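Local coordinates for aminopeptidase N family protein (Idiomarina loihiensis L2TR, PDB 4FGM), which is probably a zinc-dependent aminopeptidase of the M61 peptidase family, removing residues from the amino ends of peptides, at residues M309-D314 and S375-G380; V340-G345 and N502-E507. All coordinates share one frame; numbering follows the deposited sequence.

Contact 1: residues M309-D314 and S375-G380; sequences MTSYFD and SYYAKG. With MAE (maleic acid), chain B.
Met309, a selenomethionine in this crystal, opens the contact with its methyl end: CE lies 3.8 Å from the carbonyl O of Gly380, a van der Waals approach of a methyl to a buried helix backbone. Its CB leaves the helix pointing away from 375-380, and the bends of the chain beyond it bring CE back to that segment. Ser311 points toward the facing segment and carries the centre of the contact. Its CB rests 3.5 Å from Tyr377 O, while Ser311 OG sits near the plane of the Tyr377 ring, at its edge, 3.4 Å from Tyr377 CD1. With OG beside the backbone N (chi1 -71°), the hydroxyl hydrogen-bonds to the carbonyl O of Glu307, one turn back; toward the ring it makes only a packing contact. Farther along the helix, Asp314 OD2 bonds to ND1 of His273, a second-shell link that probably helps to orient this zinc ligand. From the other segment, Tyr377 extends past Ser311 into the pocket, and its OH donates a 2.6 Å hydrogen bond to O1 of the maleic acid; this oxygen, too, lies at the ring edge near its plane. The backbone beneath the tyrosine is fastened by Ser375, whose OG accepts a nearly straight capping bond of 3.1 Å from Ala378 N and a weak one from Tyr377 N. No hydrogen bond joins the two segments, which meet through a methyl, a CB and a ring edge. The Tyr377 side chain comes within about 4 Å of the zinc ion at its nearest atom, and the packing of Ser311 at its ring edge probably helps to keep the hydroxyl directed at the ligand beside the metal.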
loop_
_atom_site.group_PDB
_atom_site.type_symbol
_atom_site.label_atom_id
_atom_site.label_comp_id
_atom_site.label_asym_id
_atom_site.label_seq_id
_atom_site.Cartn_x
_atom_site.Cartn_y
_atom_site.Cartn_z
HETATM N N MSE A 309 7.889 -8.074 4.915
HETATM C CA MSE A 309 8.664 -7.552 6.041
HETATM C C MSE A 309 8.093 -6.208 6.484
HETATM O O MSE A 309 7.925 -5.947 7.684
HETATM C CB MSE A 309 10.140 -7.358 5.654
HETATM C CG MSE A 309 10.858 -8.595 5.109
HETATM SE SE MSE A 309 10.905 -10.145 6.308
HETATM C CE MSE A 309 9.698 -11.297 5.343
ATOM N N THR A 310 7.797 -5.359 5.503
ATOM C CA THR A 310 7.248 -4.035 5.771
ATOM C C THR A 310 5.889 -4.137 6.467
ATOM O O THR A 310 5.559 -3.327 7.336
ATOM C CB THR A 310 7.078 -3.242 4.466
ATOM O OG1 THR A 310 8.276 -3.355 3.683
ATOM C CG2 THR A 310 6.792 -1.767 4.770
ATOM N N SER A 311 5.108 -5.147 6.089
ATOM C CA SER A 311 3.794 -5.340 6.690
ATOM C C SER A 311 3.880 -5.875 8.111
ATOM O O SER A 311 2.887 -5.884 8.831
ATOM C CB SER A 311 2.937 -6.270 5.835
ATOM O OG SER A 311 2.560 -5.618 4.635
ATOM N N TYR A 312 5.063 -6.325 8.513
ATOM C CA TYR A 312 5.255 -6.814 9.874
ATOM C C TYR A 312 5.782 -5.659 10.715
ATOM O O TYR A 312 5.338 -5.432 11.838
ATOM C CB TYR A 312 6.266 -7.961 9.901
ATOM C CG TYR A 312 6.834 -8.247 11.277
ATOM C CD1 TYR A 312 6.044 -8.809 12.279
ATOM C CD2 TYR A 312 8.172 -7.960 11.572
ATOM C CE1 TYR A 312 6.569 -9.085 13.541
ATOM C CE2 TYR A 312 8.708 -8.232 12.827
ATOM C CZ TYR A 312 7.903 -8.796 13.808
ATOM O OH TYR A 312 8.433 -9.080 15.046
ATOM N N PHE A 313 6.721 -4.910 10.156
ATOM C CA PHE A 313 7.310 -3.797 10.884
ATOM C C PHE A 313 6.440 -2.554 11.038
ATOM O O PHE A 313 6.553 -1.862 12.053
ATOM C CB PHE A 313 8.673 -3.438 10.271
ATOM C CG PHE A 313 9.780 -4.376 10.688
ATOM C CD1 PHE A 313 10.217 -4.411 12.009
ATOM C CD2 PHE A 313 10.370 -5.238 9.770
ATOM C CE1 PHE A 313 11.218 -5.306 12.416
ATOM C CE2 PHE A 313 11.372 -6.137 10.167
ATOM C CZ PHE A 313 11.800 -6.164 11.491
ATOM N N ASP A 314 5.566 -2.263 10.073
ATOM C CA ASP A 314 4.728 -1.067 10.215
ATOM C C ASP A 314 3.964 -1.055 11.543
ATOM O O ASP A 314 3.814 -0.003 12.163
ATOM C CB ASP A 314 3.753 -0.884 9.030
ATOM C CG ASP A 314 2.922 -2.128 8.723
ATOM O OD1 ASP A 314 2.687 -2.958 9.628
ATOM O OD2 ASP A 314 2.482 -2.257 7.560
ATOM N N SER A 375 -2.313 -13.574 0.342
ATOM C CA SER A 375 -1.739 -12.235 0.391
ATOM C C SER A 375 -0.251 -12.275 0.712
ATOM O O SER A 375 0.148 -12.765 1.775
ATOM C CB SER A 375 -2.467 -11.395 1.447
ATOM O OG SER A 375 -1.933 -10.084 1.535
ATOM N N TYR A 376 0.575 -11.772 -0.199
ATOM C CA TYR A 376 2.011 -11.752 0.052
ATOM C C TYR A 376 2.300 -10.681 1.095
ATOM O O TYR A 376 3.396 -10.617 1.655
ATOM C CB TYR A 376 2.803 -11.509 -1.241
ATOM C CG TYR A 376 2.367 -10.324 -2.079
ATOM C CD1 TYR A 376 2.750 -9.023 -1.744
ATOM C CD2 TYR A 376 1.600 -10.513 -3.237
ATOM C CE1 TYR A 376 2.388 -7.939 -2.543
ATOM C CE2 TYR A 376 1.230 -9.436 -4.042
ATOM C CZ TYR A 376 1.629 -8.152 -3.689
ATOM O OH TYR A 376 1.273 -7.088 -4.484
ATOM N N TYR A 377 1.293 -9.854 1.369
ATOM C CA TYR A 377 1.403 -8.814 2.385
ATOM C C TYR A 377 1.231 -9.483 3.742
ATOM O O TYR A 377 2.128 -9.458 4.584
ATOM C CB TYR A 377 0.286 -7.778 2.239
ATOM C CG TYR A 377 0.521 -6.708 1.211
ATOM C CD1 TYR A 377 1.285 -5.580 1.512
ATOM C CD2 TYR A 377 -0.045 -6.803 -0.058
ATOM C CE1 TYR A 377 1.473 -4.568 0.575
ATOM C CE2 TYR A 377 0.138 -5.799 -1.000
ATOM C CZ TYR A 377 0.893 -4.687 -0.674
ATOM O OH TYR A 377 1.042 -3.681 -1.588
ATOM N N ALA A 378 0.057 -10.081 3.933
ATOM C CA ALA A 378 -0.298 -10.740 5.190
ATOM C C ALA A 378 0.541 -11.971 5.508
ATOM O O ALA A 378 1.086 -12.079 6.608
ATOM C CB ALA A 378 -1.781 -11.101 5.187
ATOM N N LYS A 379 0.651 -12.900 4.563
ATOM C CA LYS A 379 1.449 -14.084 4.831
ATOM C C LYS A 379 2.932 -13.718 4.932
ATOM O O LYS A 379 3.682 -14.332 5.694
ATOM C CB LYS A 379 1.239 -15.158 3.764
ATOM C CG LYS A 379 1.846 -16.486 4.186
ATOM C CD LYS A 379 1.519 -17.625 3.247
ATOM C CE LYS A 379 2.116 -18.926 3.780
ATOM N NZ LYS A 379 1.784 -20.102 2.924
ATOM N N GLY A 380 3.351 -12.716 4.167
ATOM C CA GLY A 380 4.736 -12.288 4.238
ATOM C C GLY A 380 4.977 -11.748 5.639
ATOM O O GLY A 380 6.051 -11.916 6.218
HETATM C C1 MAE B . 2.308 -0.497 -0.775
HETATM O O1 MAE B . 2.642 -1.625 -1.279
HETATM O O2 MAE B . 3.204 0.201 -0.246
HETATM C C2 MAE B . 0.894 -0.077 -0.901
HETATM C C3 MAE B . 0.185 0.334 -1.949
HETATM C C4 MAE B . 0.660 0.474 -3.322
HETATM O O3 MAE B . 1.822 0.268 -3.721
HETATM O O4 MAE B . -0.227 0.794 -4.140
#

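Contact 2: residues V340-G345 and N502-E507; sequences VERGAG and NVYHDE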
loop_
_atom_site.group_PDB
_atom_site.type_symbol
_atom_site.label_atom_id
_atom_site.label_comp_id
_atom_site.label_asym_id
_atom_site.label_seq_id
_atom_site.Cartn_x
_atom_site.Cartn_y
_atom_site.Cartn_z
ATOM N N VAL A 340 -5.119 -14.476 7.109
ATOM C CA VAL A 340 -4.407 -15.470 6.321
ATOM C C VAL A 340 -5.073 -16.836 6.435
ATOM O O VAL A 340 -5.249 -17.530 5.432
ATOM C CB VAL A 340 -2.932 -15.603 6.776
ATOM C CG1 VAL A 340 -2.251 -16.733 6.023
ATOM C CG2 VAL A 340 -2.197 -14.294 6.534
ATOM N N GLU A 341 -5.457 -17.201 7.656
ATOM C CA GLU A 341 -6.078 -18.496 7.924
ATOM C C GLU A 341 -7.549 -18.640 7.540
ATOM O O GLU A 341 -8.071 -19.754 7.495
ATOM C CB GLU A 341 -5.924 -18.843 9.407
ATOM C CG GLU A 341 -4.482 -18.982 9.882
ATOM C CD GLU A 341 -3.671 -19.944 9.029
ATOM O OE1 GLU A 341 -4.211 -21.002 8.643
ATOM O OE2 GLU A 341 -2.490 -19.644 8.754
ATOM N N ARG A 342 -8.208 -17.524 7.246
ATOM C CA ARG A 342 -9.624 -17.535 6.905
ATOM C C ARG A 342 -10.049 -18.298 5.655
ATOM O O ARG A 342 -11.009 -19.068 5.702
ATOM C CB ARG A 342 -10.143 -16.096 6.797
ATOM C CG ARG A 342 -11.637 -15.983 6.511
ATOM C CD ARG A 342 -12.476 -16.568 7.646
ATOM N NE ARG A 342 -13.310 -17.683 7.197
ATOM C CZ ARG A 342 -14.635 -17.649 7.143
ATOM N NH1 ARG A 342 -15.286 -16.555 7.511
ATOM N NH2 ARG A 342 -15.306 -18.704 6.716
ATOM N N GLY A 343 -9.348 -18.092 4.544
ATOM C CA GLY A 343 -9.749 -18.749 3.309
ATOM C C GLY A 343 -8.900 -19.869 2.749
ATOM O O GLY A 343 -7.751 -20.066 3.144
ATOM N N ALA A 344 -9.486 -20.593 1.799
ATOM C CA ALA A 344 -8.828 -21.715 1.145
ATOM C C ALA A 344 -7.734 -21.290 0.165
ATOM O O ALA A 344 -6.963 -22.127 -0.303
ATOM C CB ALA A 344 -9.870 -22.572 0.423
ATOM N N GLY A 345 -7.668 -19.996 -0.143
ATOM C CA GLY A 345 -6.663 -19.497 -1.073
ATOM C C GLY A 345 -5.223 -19.847 -0.708
ATOM O O GLY A 345 -4.378 -20.055 -1.582
ATOM N N ASN A 502 -18.405 -11.613 -0.482
ATOM C CA ASN A 502 -17.595 -12.802 -0.754
ATOM C C ASN A 502 -18.275 -14.058 -0.222
ATOM O O ASN A 502 -18.892 -14.030 0.844
ATOM C CB ASN A 502 -16.226 -12.708 -0.072
ATOM C CG ASN A 502 -15.582 -11.355 -0.235
ATOM O OD1 ASN A 502 -15.880 -10.419 0.508
ATOM N ND2 ASN A 502 -14.701 -11.236 -1.221
ATOM N N VAL A 503 -18.167 -15.160 -0.952
ATOM C CA VAL A 503 -18.743 -16.405 -0.472
ATOM C C VAL A 503 -17.600 -17.408 -0.344
ATOM O O VAL A 503 -16.931 -17.724 -1.332
ATOM C CB VAL A 503 -19.823 -16.939 -1.425
ATOM C CG1 VAL A 503 -20.315 -18.312 -0.936
ATOM C CG2 VAL A 503 -20.997 -15.950 -1.488
ATOM N N TYR A 504 -17.366 -17.880 0.880
ATOM C CA TYR A 504 -16.287 -18.826 1.151
ATOM C C TYR A 504 -16.628 -20.232 0.717
ATOM O O TYR A 504 -17.669 -20.785 1.080
ATOM C CB TYR A 504 -15.931 -18.810 2.641
ATOM C CG TYR A 504 -15.322 -17.497 3.070
ATOM C CD1 TYR A 504 -13.988 -17.200 2.795
ATOM C CD2 TYR A 504 -16.089 -16.536 3.718
ATOM C CE1 TYR A 504 -13.431 -15.971 3.162
ATOM C CE2 TYR A 504 -15.548 -15.309 4.087
ATOM C CZ TYR A 504 -14.219 -15.033 3.806
ATOM O OH TYR A 504 -13.685 -13.821 4.172
ATOM N N HIS A 505 -15.721 -20.806 -0.061
ATOM C CA HIS A 505 -15.882 -22.148 -0.590
ATOM C C HIS A 505 -16.263 -23.201 0.449
ATOM O O HIS A 505 -15.735 -23.217 1.556
ATOM C CB HIS A 505 -14.595 -22.576 -1.279
ATOM C CG HIS A 505 -14.715 -23.869 -2.016
ATOM N ND1 HIS A 505 -15.482 -24.003 -3.151
ATOM C CD2 HIS A 505 -14.179 -25.088 -1.772
ATOM C CE1 HIS A 505 -15.415 -25.253 -3.578
ATOM N NE2 HIS A 505 -14.632 -25.931 -2.758
ATOM N N ASP A 506 -17.188 -24.076 0.068
ATOM C CA ASP A 506 -17.646 -25.180 0.911
ATOM C C ASP A 506 -18.334 -24.829 2.231
ATOM O O ASP A 506 -18.523 -25.699 3.074
ATOM C CB ASP A 506 -16.475 -26.134 1.182
ATOM C CG ASP A 506 -16.936 -27.536 1.525
ATOM O OD1 ASP A 506 -17.785 -28.071 0.786
ATOM O OD2 ASP A 506 -16.447 -28.108 2.520
ATOM N N GLU A 507 -18.716 -23.573 2.422
ATOM C CA GLU A 507 -19.394 -23.201 3.661
ATOM C C GLU A 507 -20.912 -23.002 3.471
ATOM O O GLU A 507 -21.440 -23.261 2.387
ATOM C CB GLU A 507 -18.704 -21.979 4.281
ATOM C CG GLU A 507 -17.303 -22.338 4.793
ATOM C CD GLU A 507 -16.616 -21.221 5.560
ATOM O OE1 GLU A 507 -17.316 -20.369 6.141
ATOM O OE2 GLU A 507 -15.366 -21.211 5.600
#
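Arg342 lays its guanidinium over the ring of Tyr504 and ends on the carboxylate of Glu507. From CB the chain runs with CG anti to the backbone N (chi1 -177°), which carries it off the last turn of helix 326-342, so that its end can reach Tyr504. Arg342 CG settles over the hydroxyl end of the tyrosine, 3.8 Å from both Tyr504 OH and CE1. The chain then bends, and the guanidinium comes down flat on the ring, its plane tilted only 19° from it. Arg342 CZ is 4.0 Å from the centroid of the Tyr504 ring, well over the face, which makes a cation-pi stack. Of the two terminal nitrogens, NH1 lies 3.7 Å from Tyr504 CE2, and NH2 sits above the CB side of the ring, 3.8 Å from Tyr504 CG. NH2 is also the atom that meets the acid: Glu507 OE1 and OE2 both stand 2.7 Å from it, in a salt bridge whose two hydrogen bonds are bent and weak. Carboxylate and guanidinium are nearly coplanar, so the acid takes the edge of the arginine while the tyrosine takes a face. Both partners hang from one type II turn, Tyr504 to Glu507, closed by Glu507 N to Tyr504 O at 3.3 Å. An alanine in place of Tyr504 would strip away the flat surface under the guanidinium and is likely to leave Arg342 able to turn about its outer torsions, held by the bent bonds to Glu507 but without its cation-pi partner. Because Glu507 is the N-cap residue of helix 508-512, the salt bridge joins the end of helix 326-342 to the strand-turn-helix junction of the small antiparallel-sheet domain, probably the PDZ-like one.

The centre of contact 1 is about 11 Å from the centre of the chain, beside the zinc site, but the contact is only partly buried, since it lines the pocket; that of contact 2 is about 23 Å out, yet Arg342 and Tyr504 are buried. Contact 1 joins helix 308-320 to the start of helix 378-394 and the turn before it, by van der Waals packing without a hydrogen bond between the segments. Contact 2 probably crosses between domains and relies on charge and a pi face, away from the annotated sites. The elements touch: Val340 CG2 packs 3.5 Å from Ala378 CB, so helix 326-342 leans on helix 378-394 while its end carries contact 2.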